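Local atomic coordinates of beta-Ala-His dipeptidase (Homo sapiens, PDB entry 3DLJ), a protein that hydrolyses Xaa-His dipeptides, with highest activity toward carnosine and anserine, as a secreted zinc-dependent metallopeptidase of the M20 family. Residues A[256-259]-A[260-263]; A[427-430]-A[431-434]. All blocks are in the same frame, centred on the assembly; numbering follows the deposited sequence.

Interaction 1. Residues A[256-259]-A[260-263]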
ATOM      1  N   ALA A 256      -4.882  21.333 -20.907  1.00 31.82           N
ATOM      2  CA  ALA A 256      -3.804  22.303 -20.844  1.00 32.35           C
ATOM      3  C   ALA A 256      -3.226  22.405 -19.417  1.00 32.88           C
ATOM      4  O   ALA A 256      -2.021  22.530 -19.244  1.00 33.40           O
ATOM      5  CB  ALA A 256      -4.277  23.662 -21.335  1.00 31.42           C
ATOM      6  N   LEU A 257      -4.088  22.367 -18.401  1.00 33.30           N
ATOM      7  CA  LEU A 257      -3.636  22.327 -17.004  1.00 32.61           C
ATOM      8  C   LEU A 257      -2.804  21.101 -16.688  1.00 32.50           C
ATOM      9  O   LEU A 257      -1.716  21.217 -16.152  1.00 33.07           O
ATOM     10  CB  LEU A 257      -4.830  22.408 -16.042  1.00 32.71           C
ATOM     11  CG  LEU A 257      -5.498  23.786 -16.041  1.00 31.50           C
ATOM     12  CD1 LEU A 257      -6.847  23.702 -15.382  1.00 28.29           C
ATOM     13  CD2 LEU A 257      -4.597  24.818 -15.352  1.00 32.64           C
ATOM     14  N   LEU A 258      -3.322  19.931 -17.019  1.00 33.23           N
ATOM     15  CA  LEU A 258      -2.599  18.671 -16.828  1.00 34.07           C
ATOM     16  C   LEU A 258      -1.302  18.582 -17.633  1.00 34.73           C
ATOM     17  O   LEU A 258      -0.311  18.021 -17.157  1.00 36.01           O
ATOM     18  CB  LEU A 258      -3.516  17.490 -17.189  1.00 33.64           C
ATOM     19  CG  LEU A 258      -4.784  17.285 -16.346  1.00 34.21           C
ATOM     20  CD1 LEU A 258      -5.593  16.079 -16.876  1.00 31.45           C
ATOM     21  CD2 LEU A 258      -4.459  17.135 -14.848  1.00 32.18           C
ATOM     22  N   GLY A 259      -1.311  19.129 -18.850  1.00 34.32           N
ATOM     23  CA  GLY A 259      -0.142  19.138 -19.705  1.00 34.58           C
ATOM     24  C   GLY A 259       0.964  20.096 -19.303  1.00 34.97           C
ATOM     25  O   GLY A 259       2.042  20.062 -19.877  1.00 35.96           O
ATOM     26  N   SER A 260       0.698  20.943 -18.316  1.00 34.86           N
ATOM     27  CA  SER A 260       1.643  21.952 -17.842  1.00 34.58           C
ATOM     28  C   SER A 260       2.505  21.480 -16.646  1.00 34.11           C
ATOM     29  O   SER A 260       3.326  22.231 -16.143  1.00 33.06           O
ATOM     30  CB  SER A 260       0.851  23.202 -17.425  1.00 34.16           C
ATOM     31  OG  SER A 260       0.294  23.016 -16.115  1.00 35.51           O
ATOM     32  N   LEU A 261       2.300  20.237 -16.206  1.00 34.01           N
ATOM     33  CA  LEU A 261       2.814  19.739 -14.924  1.00 33.73           C
ATOM     34  C   LEU A 261       4.174  19.046 -14.975  1.00 34.57           C
ATOM     35  O   LEU A 261       4.953  19.167 -14.039  1.00 34.46           O
ATOM     36  CB  LEU A 261       1.790  18.794 -14.268  1.00 33.02           C
ATOM     37  CG  LEU A 261       0.482  19.415 -13.739  1.00 30.73           C
ATOM     38  CD1 LEU A 261      -0.562  18.328 -13.507  1.00 28.70           C
ATOM     39  CD2 LEU A 261       0.659  20.299 -12.493  1.00 30.07           C
ATOM     40  N   VAL A 262       4.440  18.311 -16.055  1.00 35.26           N
ATOM     41  CA  VAL A 262       5.616  17.450 -16.150  1.00 36.24           C
ATOM     42  C   VAL A 262       6.104  17.424 -17.610  1.00 37.34           C
ATOM     43  O   VAL A 262       5.310  17.558 -18.547  1.00 38.45           O
ATOM     44  CB  VAL A 262       5.310  16.012 -15.588  1.00 36.27           C
ATOM     45  CG1 VAL A 262       4.278  15.261 -16.444  1.00 37.40           C
ATOM     46  CG2 VAL A 262       6.578  15.175 -15.429  1.00 36.10           C
ATOM     47  N   ASP A 263       7.402  17.286 -17.837  1.00 37.85           N
ATOM     48  CA  ASP A 263       7.843  17.217 -19.233  1.00 37.74           C
ATOM     49  C   ASP A 263       8.110  15.777 -19.694  1.00 38.16           C
ATOM     50  O   ASP A 263       7.888  14.823 -18.925  1.00 37.16           O
ATOM     51  CB  ASP A 263       8.981  18.203 -19.514  1.00 37.62           C
ATOM     52  CG  ASP A 263      10.313  17.778 -18.921  1.00 37.87           C
ATOM     53  OD1 ASP A 263      10.453  16.629 -18.455  1.00 38.84           O
ATOM     54  OD2 ASP A 263      11.245  18.608 -18.939  1.00 38.08           O
TER
HETATM   55  O   HOH W   1       2.142  17.288 -18.017  1.00 24.53           O

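Interaction 2. Residues A[427-430]-A[431-434]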
ATOM      1  N   SER A 427       6.248   3.994  -2.779  1.00 34.66           N
ATOM      2  CA  SER A 427       4.891   4.147  -2.331  1.00 35.38           C
ATOM      3  C   SER A 427       4.885   4.731  -0.936  1.00 36.49           C
ATOM      4  O   SER A 427       5.938   5.002  -0.362  1.00 36.94           O
ATOM      5  CB  SER A 427       4.151   2.805  -2.392  1.00 35.73           C
ATOM      6  OG  SER A 427       4.689   1.869  -1.472  1.00 37.58           O
ATOM      7  N   THR A 428       3.687   4.914  -0.398  1.00 38.09           N
ATOM      8  CA  THR A 428       3.466   5.606   0.862  1.00 39.44           C
ATOM      9  C   THR A 428       2.774   4.598   1.761  1.00 41.05           C
ATOM     10  O   THR A 428       1.837   3.877   1.335  1.00 42.12           O
ATOM     11  CB  THR A 428       2.552   6.827   0.634  1.00 39.22           C
ATOM     12  OG1 THR A 428       3.118   7.637  -0.396  1.00 39.85           O
ATOM     13  CG2 THR A 428       2.385   7.681   1.880  1.00 38.26           C
ATOM     14  N   ILE A 429       3.244   4.496   2.990  1.00 41.55           N
ATOM     15  CA  ILE A 429       2.578   3.619   3.944  1.00 41.73           C
ATOM     16  C   ILE A 429       2.141   4.477   5.120  1.00 41.87           C
ATOM     17  O   ILE A 429       2.854   4.595   6.117  1.00 42.54           O
ATOM     18  CB  ILE A 429       3.446   2.414   4.289  1.00 41.85           C
ATOM     19  CG1 ILE A 429       3.626   1.591   3.012  1.00 41.89           C
ATOM     20  CG2 ILE A 429       2.775   1.545   5.373  1.00 42.34           C
ATOM     21  CD1 ILE A 429       4.932   0.853   2.886  1.00 43.15           C
ATOM     22  N   PRO A 430       0.977   5.143   4.968  1.00 41.82           N
ATOM     23  CA  PRO A 430       0.515   6.163   5.888  1.00 41.41           C
ATOM     24  C   PRO A 430       0.479   5.623   7.294  1.00 41.50           C
ATOM     25  O   PRO A 430       0.737   6.363   8.242  1.00 41.34           O
ATOM     26  CB  PRO A 430      -0.922   6.422   5.427  1.00 42.08           C
ATOM     27  CG  PRO A 430      -0.963   6.014   4.025  1.00 41.61           C
ATOM     28  CD  PRO A 430       0.021   4.917   3.864  1.00 42.06           C
ATOM     29  N   ILE A 431       0.142   4.333   7.414  1.00 41.20           N
ATOM     30  CA  ILE A 431       0.019   3.651   8.708  1.00 40.66           C
ATOM     31  C   ILE A 431       1.342   3.634   9.458  1.00 39.82           C
ATOM     32  O   ILE A 431       1.366   3.758  10.677  1.00 39.04           O
ATOM     33  CB  ILE A 431      -0.574   2.223   8.521  1.00 41.23           C
ATOM     34  CG1 ILE A 431      -2.084   2.306   8.209  1.00 42.22           C
ATOM     35  CG2 ILE A 431      -0.279   1.325   9.711  1.00 39.58           C
ATOM     36  CD1 ILE A 431      -2.957   2.751   9.374  1.00 43.27           C
ATOM     37  N   ALA A 432       2.437   3.520   8.715  1.00 39.73           N
ATOM     38  CA  ALA A 432       3.780   3.547   9.294  1.00 40.48           C
ATOM     39  C   ALA A 432       4.030   4.870  10.019  1.00 41.86           C
ATOM     40  O   ALA A 432       4.472   4.884  11.173  1.00 42.62           O
ATOM     41  CB  ALA A 432       4.821   3.302   8.216  1.00 39.55           C
ATOM     42  N   LYS A 433       3.711   5.974   9.337  1.00 43.49           N
ATOM     43  CA  LYS A 433       3.789   7.331   9.869  1.00 44.55           C
ATOM     44  C   LYS A 433       2.885   7.503  11.102  1.00 45.50           C
ATOM     45  O   LYS A 433       3.330   7.985  12.141  1.00 45.00           O
ATOM     46  CB  LYS A 433       3.412   8.320   8.752  1.00 44.81           C
ATOM     47  CG  LYS A 433       3.814   9.779   8.970  1.00 45.48           C
ATOM     48  CD  LYS A 433       5.316   9.921   9.112  1.00 45.26           C
ATOM     49  CE  LYS A 433       5.778  11.274   8.673  1.00 45.68           C
ATOM     50  NZ  LYS A 433       7.204  11.458   9.089  1.00 46.94           N
ATOM     51  N   MET A 434       1.626   7.072  10.988  1.00 46.72           N
ATOM     52  CA  MET A 434       0.666   7.120  12.101  1.00 48.31           C
ATOM     53  C   MET A 434       1.124   6.423  13.393  1.00 48.48           C
ATOM     54  O   MET A 434       1.013   7.001  14.480  1.00 48.70           O
ATOM     55  CB  MET A 434      -0.679   6.559  11.658  1.00 48.24           C
ATOM     56  CG  MET A 434      -1.740   6.553  12.743  1.00 48.71           C
ATOM     57  SD  MET A 434      -3.117   5.513  12.247  1.00 51.29           S
ATOM     58  CE  MET A 434      -3.560   6.268  10.661  1.00 51.90           C
TER

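Interaction 1. Residues A[256-259]-A[260-263]
S260 folds back onto the carbonyl of L257 just after the helical residues 256-258, a worked example of a side chain returning to the backbone three residues before it. The hydroxyl OG of S260 donates to L257 O at 2.7 Å, tilted 21° from the carbonyl plane; the backbone N of S260 makes a longer bond to the same oxygen, 3.3 Å, from well above that plane. With chi1 at 80°, OG sits between its own N and carbonyl carbon, and this turns the hydroxyl back to L257. This is the tight part of the contact, and L257 itself packs on L372, V375 and F376 of helix 361-377. A type I turn from L258 to L261 then brings L261 back over L257 and L258: its CG lies 3.7 Å from L257 O, and its CD1 stands 4.3 Å from CD2 of L258, a looser apolar pair whose two buried leucines both touch F351 of strand 346-355. The other side is wetter. G259 is exposed, and a water bridges the turn, donating to L258 O at 2.7 Å and accepting from V262 N at 3.2 Å. Without the hydroxyl, as with an alanine here, L257 O would probably lose its shorter bond and H371 its partner on this turn. The hydroxyl thus links L257 O to H371 NE2 of helix 361-377, while on the more open side water links L258 O to V262 N.

Interaction 2. Residues A[427-430]-A[431-434]
I429 stands at the N-cap of helix 430-438, and its side chain meets A432 across the first helical turn, with P430 opening the helix. The isoleucine side chain contributes an apolar contact, CG2 of I429 approaching CB of A432 at 3.9 Å, while its backbone O accepts from A432 N. This methyl lies anti to the backbone N of I429, while CG1 takes the place beside that N (chi1 -64°) and leads away from the helix. The same CB of A432 also rests 3.2 Å from I429 O, so side chain and carbonyl of the cap residue both meet one methyl group. P430 is turned differently. Its bond to CB points away from the residues that follow, and the ring touches L393 of strand 384-397. K433 has its CB 3.4 Å from P430 O, beyond which the chain bends at chi2 (60°) and carries NZ off to a hydrogen bond with P395 O. I431 and M434 lean instead on L184 and E185 of helix 184-191. This turn lies close to the catalytic centre: the side chain of I431 is about 5 Å from that of E177, the proton acceptor by similarity, and that of I429 about 8 Å from a bound zinc. Of the two backbone bonds, A432 N reaches I429 O from above the carbonyl plane, whereas M434 N meets P430 O in that plane at 3.0 Å, with an N-H...O angle of 168°.

How the interactions relate
The two contacts illustrate opposite ends of helices: interaction 1 spans the C-terminal part of helix 250-258 and the loop after it, and interaction 2 opens helix 430-438. They do not touch, their nearest atoms being about 17 Å apart. Interaction 2 sits with its centre about 8 Å from the chain centre, beside the zinc site; interaction 1 lies about 27 Å out, away from the annotated sites. Both send side chains to the sheet containing strand 216-232, though against different neighbouring helices. Each combines backbone bonds with an apolar pair. Interaction 1 adds a hydroxyl, a bridging water and an exposed G259, whereas no touching residue of interaction 2 is exposed.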